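Local coordinates for protein glycoside hydrolase family 43 (PDB 4QQS) that shows alpha-L-arabinofuranosidase activity and probably hydrolyses O-glycosidic bonds during the breakdown of plant polysaccharides such as xylan, at residues Y207-A212 with D290-E295; H128-Q133 with E228-P233. All blocks are in the same frame, centred on the assembly; numbering follows the deposited sequence.

Interaction 1 of 2, residues Y207-A212 with D290-E295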
loop_
_atom_site.group_PDB
_atom_site.type_symbol
_atom_site.label_atom_id
_atom_site.label_comp_id
_atom_site.label_asym_id
_atom_site.label_seq_id
_atom_site.Cartn_x
_atom_site.Cartn_y
_atom_site.Cartn_z
ATOM N N TYR A 207 -6.330 4.318 -12.213
ATOM C CA TYR A 207 -5.107 5.007 -11.819
ATOM C C TYR A 207 -4.405 4.179 -10.760
ATOM O O TYR A 207 -4.961 3.927 -9.699
ATOM C CB TYR A 207 -5.444 6.393 -11.250
ATOM C CG TYR A 207 -6.038 7.296 -12.291
ATOM C CD1 TYR A 207 -7.385 7.208 -12.653
ATOM C CD2 TYR A 207 -5.246 8.198 -12.967
ATOM C CE1 TYR A 207 -7.912 7.999 -13.649
ATOM C CE2 TYR A 207 -5.778 9.015 -13.963
ATOM C CZ TYR A 207 -7.107 8.909 -14.291
ATOM O OH TYR A 207 -7.648 9.688 -15.284
ATOM N N MET A 208 -3.184 3.751 -11.055
ATOM C CA MET A 208 -2.383 2.963 -10.129
ATOM C C MET A 208 -1.294 3.859 -9.574
ATOM O O MET A 208 -0.380 4.261 -10.295
ATOM C CB MET A 208 -1.706 1.790 -10.842
ATOM C CG MET A 208 -0.881 0.923 -9.876
ATOM S SD MET A 208 0.286 -0.157 -10.672
ATOM C CE MET A 208 -0.873 -1.143 -11.607
ATOM N N MET A 209 -1.408 4.186 -8.300
ATOM C CA MET A 209 -0.333 4.831 -7.574
ATOM C C MET A 209 0.679 3.756 -7.171
ATOM O O MET A 209 0.304 2.610 -6.907
ATOM C CB MET A 209 -0.910 5.548 -6.356
ATOM C CG MET A 209 -1.882 6.625 -6.754
ATOM S SD MET A 209 -2.790 7.368 -5.407
ATOM C CE MET A 209 -1.504 8.487 -4.836
ATOM N N TYR A 210 1.953 4.129 -7.104
ATOM C CA TYR A 210 2.997 3.166 -6.766
ATOM C C TYR A 210 4.207 3.960 -6.297
ATOM O O TYR A 210 4.293 5.173 -6.506
ATOM C CB TYR A 210 3.353 2.264 -7.971
ATOM C CG TYR A 210 4.019 3.030 -9.081
ATOM C CD1 TYR A 210 3.288 3.702 -10.045
ATOM C CD2 TYR A 210 5.405 3.128 -9.143
ATOM C CE1 TYR A 210 3.914 4.443 -11.025
ATOM C CE2 TYR A 210 6.030 3.873 -10.119
ATOM C CZ TYR A 210 5.284 4.523 -11.067
ATOM O OH TYR A 210 5.865 5.262 -12.078
ATOM N N SER A 211 5.151 3.251 -5.688
ATOM C CA SER A 211 6.377 3.855 -5.193
ATOM C C SER A 211 7.598 3.317 -5.921
ATOM O O SER A 211 7.616 2.160 -6.375
ATOM C CB SER A 211 6.520 3.578 -3.699
ATOM O OG SER A 211 5.438 4.156 -2.979
ATOM N N ALA A 212 8.624 4.153 -6.034
ATOM C CA ALA A 212 9.873 3.754 -6.669
ATOM C C ALA A 212 11.054 4.315 -5.884
ATOM O O ALA A 212 10.882 5.175 -5.018
ATOM C CB ALA A 212 9.927 4.237 -8.127
ATOM N N ASP A 290 -2.547 13.740 3.047
ATOM C CA ASP A 290 -2.668 14.994 2.315
ATOM C C ASP A 290 -3.740 14.853 1.243
ATOM O O ASP A 290 -4.131 13.750 0.864
ATOM C CB ASP A 290 -1.319 15.440 1.703
ATOM C CG ASP A 290 -0.472 16.301 2.644
ATOM O OD1 ASP A 290 -1.012 17.255 3.255
ATOM O OD2 ASP A 290 0.762 16.049 2.725
ATOM N N ARG A 291 -4.225 15.992 0.759
ATOM C CA ARG A 291 -5.307 16.013 -0.209
ATOM C C ARG A 291 -4.852 15.533 -1.580
ATOM O O ARG A 291 -3.796 15.926 -2.059
ATOM C CB ARG A 291 -5.903 17.418 -0.294
ATOM C CG ARG A 291 -6.733 17.742 0.935
ATOM C CD ARG A 291 -7.317 19.171 0.927
ATOM N NE ARG A 291 -8.374 19.243 1.939
ATOM C CZ ARG A 291 -8.196 19.474 3.236
ATOM N NH1 ARG A 291 -7.012 19.813 3.726
ATOM N NH2 ARG A 291 -9.234 19.388 4.051
ATOM N N LEU A 292 -5.694 14.693 -2.176
ATOM C CA LEU A 292 -5.477 14.072 -3.474
ATOM C C LEU A 292 -6.644 14.482 -4.366
ATOM O O LEU A 292 -7.791 14.444 -3.926
ATOM C CB LEU A 292 -5.491 12.555 -3.291
ATOM C CG LEU A 292 -5.212 11.704 -4.515
ATOM C CD1 LEU A 292 -3.746 11.814 -4.898
ATOM C CD2 LEU A 292 -5.564 10.262 -4.242
ATOM N N TYR A 293 -6.376 14.879 -5.604
ATOM C CA TYR A 293 -7.445 15.348 -6.487
ATOM C C TYR A 293 -7.027 15.211 -7.941
ATOM O O TYR A 293 -5.852 15.071 -8.247
ATOM C CB TYR A 293 -7.812 16.806 -6.168
ATOM C CG TYR A 293 -6.684 17.793 -6.397
ATOM C CD1 TYR A 293 -5.667 17.944 -5.469
ATOM C CD2 TYR A 293 -6.647 18.593 -7.539
ATOM C CE1 TYR A 293 -4.636 18.850 -5.664
ATOM C CE2 TYR A 293 -5.631 19.518 -7.734
ATOM C CZ TYR A 293 -4.621 19.641 -6.796
ATOM O OH TYR A 293 -3.589 20.540 -6.982
ATOM N N PHE A 294 -8.008 15.275 -8.828
ATOM C CA PHE A 294 -7.780 15.265 -10.255
ATOM C C PHE A 294 -8.017 16.665 -10.825
ATOM O O PHE A 294 -8.968 17.358 -10.447
ATOM C CB PHE A 294 -8.730 14.281 -10.930
ATOM C CG PHE A 294 -8.479 12.833 -10.570
ATOM C CD1 PHE A 294 -9.074 12.247 -9.458
ATOM C CD2 PHE A 294 -7.666 12.045 -11.362
ATOM C CE1 PHE A 294 -8.853 10.915 -9.147
ATOM C CE2 PHE A 294 -7.455 10.710 -11.055
ATOM C CZ PHE A 294 -8.039 10.148 -9.949
ATOM N N GLU A 295 -7.168 17.055 -11.771
ATOM C CA GLU A 295 -7.322 18.322 -12.481
ATOM C C GLU A 295 -6.778 18.136 -13.887
ATOM O O GLU A 295 -5.647 17.696 -14.053
ATOM C CB GLU A 295 -6.584 19.445 -11.743
ATOM C CG GLU A 295 -6.631 20.799 -12.429
ATOM C CD GLU A 295 -6.104 21.922 -11.555
ATOM O OE1 GLU A 295 -5.045 21.725 -10.915
ATOM O OE2 GLU A 295 -6.749 22.994 -11.515
#
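In Tyr207 and Phe294 the ring carbon CG is turned opposite the carbonyl carbon and lies alongside N (chi1 -65° and -66°); both CB atoms point at the other strand, and these torsions keep the rings on that course. They meet as a T-shaped (edge-to-face) pair with centroids 4.8 Å apart and planes inclined at 68°. Phe294 CE2 does the touching: it sits over the centre of the Tyr207 ring, 3.5 Å above its plane, and the nearest Tyr207 atom to Phe294 CE2 is CZ, at 3.7 Å. A weakly positive C-H edge thus faces the electron-rich middle of a phenol ring. The backbones themselves are far apart, with Tyr207 CA and Phe294 CA separated by 10.7 Å, so no hydrogen bond joins the segments and contact is left to large side chains that reach in from both strands. This is the packing of neighbouring blades in the five-bladed beta-propeller of family 43: strand 205-212 belongs to one blade, and strand 285-295 to the next, C-terminal one. Further along, Met209 and Leu292 meet end to end through their terminal methyl groups. The methionine chain bends at its last torsion, bringing CE within 4.0 Å of Leu292 CD1, while Met209 SD makes a longer approach, 4.2 Å from Leu292 CD2. An unbranched thioether suits this place because it can span the gap and still adapt its end to a branched leucine. The same two side chains also rest on Val259 of strand 257-261, and Leu292 adds Leu299 and Val301 within its own blade. At the aromatic end, His202 of strand 191-202 touches Tyr207 and stacks with Phe294, which extends the cluster of rings. The side chain of Met209 is about 9 Å from the bound sodium ion.

Interaction 2 of 2, residues H128-Q133 with E228-P233; sequences HIFIDQ and ETPLGP
Pro230 presents the CG corner of its ring to both Phe130 and Asp132, meeting one at a ring edge and crossing the other at about a right angle. The contact joins two blades of the beta-propeller: Phe130 lies on strand 124-131 and Asp132 just beyond its end, whereas Pro230 belongs to a type I beta turn from Thr229 to Gly232 that follows strand 221-227. Proline fits the second position of this turn, where its ring restricts phi to the range needed, and the backbone angles of Gly232 would drive a CB into the carbonyl O of Leu231, which calls for glycine.

Pro230 CG comes near the plane of the Phe130 ring and lies 4.3 Å from Phe130 CE2, a modest apolar touch. Its closer neighbour is Asp132 OD2, 3.6 Å from Pro230 CG. That oxygen has its polar partner elsewhere, Tyr206 OH, while OD1 forms a salt bridge with Lys201, so the buried carboxylate is held at both oxygens and is probably kept ionised. A chi1 of -154° swings the carboxylate away from its own N, within reach of the next amide, and Asp132 OD1 also accepts Gln133 N at 2.7 Å, approached from 38° out of the carboxylate plane.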
loop_
_atom_site.group_PDB
_atom_site.type_symbol
_atom_site.label_atom_id
_atom_site.label_comp_id
_atom_site.label_asym_id
_atom_site.label_seq_id
_atom_site.Cartn_x
_atom_site.Cartn_y
_atom_site.Cartn_z
ATOM N N HIS A 128 -2.493 -5.993 -3.322
ATOM C CA HIS A 128 -3.525 -4.979 -3.290
ATOM C C HIS A 128 -4.698 -5.519 -4.094
ATOM O O HIS A 128 -4.563 -5.783 -5.275
ATOM C CB HIS A 128 -3.009 -3.687 -3.916
ATOM C CG HIS A 128 -4.077 -2.668 -4.123
ATOM N ND1 HIS A 128 -4.649 -1.971 -3.086
ATOM C CD2 HIS A 128 -4.705 -2.251 -5.252
ATOM C CE1 HIS A 128 -5.592 -1.176 -3.570
ATOM N NE2 HIS A 128 -5.641 -1.319 -4.879
ATOM N N ILE A 129 -5.843 -5.699 -3.451
ATOM C CA ILE A 129 -7.032 -6.170 -4.141
ATOM C C ILE A 129 -7.930 -4.982 -4.454
ATOM O O ILE A 129 -8.319 -4.235 -3.560
ATOM C CB ILE A 129 -7.800 -7.250 -3.328
ATOM C CG1 ILE A 129 -6.921 -8.487 -3.125
ATOM C CG2 ILE A 129 -9.094 -7.636 -4.054
ATOM C CD1 ILE A 129 -7.525 -9.558 -2.217
ATOM N N PHE A 130 -8.227 -4.823 -5.735
ATOM C CA PHE A 130 -9.111 -3.799 -6.277
ATOM C C PHE A 130 -10.390 -4.466 -6.750
ATOM O O PHE A 130 -10.341 -5.374 -7.572
ATOM C CB PHE A 130 -8.411 -3.108 -7.458
ATOM C CG PHE A 130 -9.317 -2.221 -8.273
ATOM C CD1 PHE A 130 -9.800 -1.029 -7.765
ATOM C CD2 PHE A 130 -9.694 -2.589 -9.547
ATOM C CE1 PHE A 130 -10.642 -0.223 -8.527
ATOM C CE2 PHE A 130 -10.520 -1.798 -10.295
ATOM C CZ PHE A 130 -10.998 -0.614 -9.788
ATOM N N ILE A 131 -11.525 -4.016 -6.223
ATOM C CA ILE A 131 -12.819 -4.498 -6.662
ATOM C C ILE A 131 -13.407 -3.446 -7.611
ATOM O O ILE A 131 -13.680 -2.315 -7.207
ATOM C CB ILE A 131 -13.779 -4.753 -5.468
ATOM C CG1 ILE A 131 -13.132 -5.657 -4.408
ATOM C CG2 ILE A 131 -15.086 -5.353 -5.963
ATOM C CD1 ILE A 131 -12.673 -6.995 -4.904
ATOM N N ASP A 132 -13.582 -3.800 -8.881
ATOM C CA ASP A 132 -14.092 -2.842 -9.859
ATOM C C ASP A 132 -15.587 -2.590 -9.640
ATOM O O ASP A 132 -16.256 -3.279 -8.869
ATOM C CB ASP A 132 -13.815 -3.356 -11.272
ATOM C CG ASP A 132 -13.719 -2.253 -12.316
ATOM O OD1 ASP A 132 -14.006 -1.072 -12.020
ATOM O OD2 ASP A 132 -13.365 -2.601 -13.455
ATOM N N GLN A 133 -16.105 -1.586 -10.330
ATOM C CA GLN A 133 -17.500 -1.202 -10.185
ATOM C C GLN A 133 -18.448 -2.357 -10.506
ATOM O O GLN A 133 -19.514 -2.471 -9.903
ATOM C CB GLN A 133 -17.812 -0.003 -11.070
ATOM C CG GLN A 133 -17.219 1.292 -10.568
ATOM C CD GLN A 133 -17.517 2.450 -11.494
ATOM O OE1 GLN A 133 -17.416 2.324 -12.719
ATOM N NE2 GLN A 133 -17.899 3.586 -10.920
ATOM N N GLU A 228 -6.986 1.943 -19.319
ATOM C CA GLU A 228 -8.382 1.901 -19.717
ATOM C C GLU A 228 -9.129 0.692 -19.179
ATOM O O GLU A 228 -10.352 0.663 -19.221
ATOM C CB GLU A 228 -8.500 1.929 -21.238
ATOM C CG GLU A 228 -7.886 3.156 -21.872
ATOM C CD GLU A 228 -8.160 3.252 -23.355
ATOM O OE1 GLU A 228 -8.157 2.200 -24.032
ATOM O OE2 GLU A 228 -8.371 4.382 -23.844
ATOM N N THR A 229 -8.389 -0.302 -18.692
ATOM C CA THR A 229 -8.982 -1.512 -18.143
ATOM C C THR A 229 -8.018 -2.026 -17.069
ATOM O O THR A 229 -6.832 -1.732 -17.124
ATOM C CB THR A 229 -9.234 -2.527 -19.264
ATOM O OG1 THR A 229 -10.164 -3.512 -18.819
ATOM C CG2 THR A 229 -7.946 -3.165 -19.714
ATOM N N PRO A 230 -8.512 -2.794 -16.089
ATOM C CA PRO A 230 -7.625 -3.112 -14.954
ATOM C C PRO A 230 -6.385 -3.931 -15.317
ATOM O O PRO A 230 -5.364 -3.830 -14.616
ATOM C CB PRO A 230 -8.548 -3.885 -13.999
ATOM C CG PRO A 230 -9.890 -3.303 -14.269
ATOM C CD PRO A 230 -9.917 -3.115 -15.780
ATOM N N LEU A 231 -6.450 -4.733 -16.372
ATOM C CA LEU A 231 -5.297 -5.531 -16.768
ATOM C C LEU A 231 -4.309 -4.759 -17.649
ATOM O O LEU A 231 -3.321 -5.324 -18.119
ATOM C CB LEU A 231 -5.743 -6.810 -17.479
ATOM C CG LEU A 231 -6.557 -7.796 -16.639
ATOM C CD1 LEU A 231 -6.994 -8.955 -17.509
ATOM C CD2 LEU A 231 -5.782 -8.308 -15.427
ATOM N N GLY A 232 -4.568 -3.479 -17.876
ATOM C CA GLY A 232 -3.668 -2.647 -18.653
ATOM C C GLY A 232 -4.044 -2.614 -20.125
ATOM O O GLY A 232 -5.106 -3.103 -20.519
ATOM N N PRO A 233 -3.161 -2.048 -20.961
ATOM C CA PRO A 233 -1.825 -1.546 -20.609
ATOM C C PRO A 233 -1.840 -0.350 -19.659
ATOM O O PRO A 233 -2.753 0.471 -19.662
ATOM C CB PRO A 233 -1.226 -1.141 -21.964
ATOM C CG PRO A 233 -2.350 -1.008 -22.880
ATOM C CD PRO A 233 -3.438 -1.918 -22.403
#

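Overall arrangement
From the N terminus, the chain first lays down residues 128-133, then 207-212, then 228-233 and finally 290-295. Interaction 2 closes a loop of 94 intervening residues and interaction 1 one of 77; because 207-212 falls inside the first loop and 290-295 beyond it, the two loops cross instead of nesting. The shared element is the blade carrying strands 191-202, 205-212 and 221-227. Interaction 2 ties its turn after strand 221-227 to the preceding blade, and interaction 1 ties strand 205-212 to the C-terminal blade. The contact centres are 15 Å apart, and their nearest atoms stay about 6 Å apart without touching.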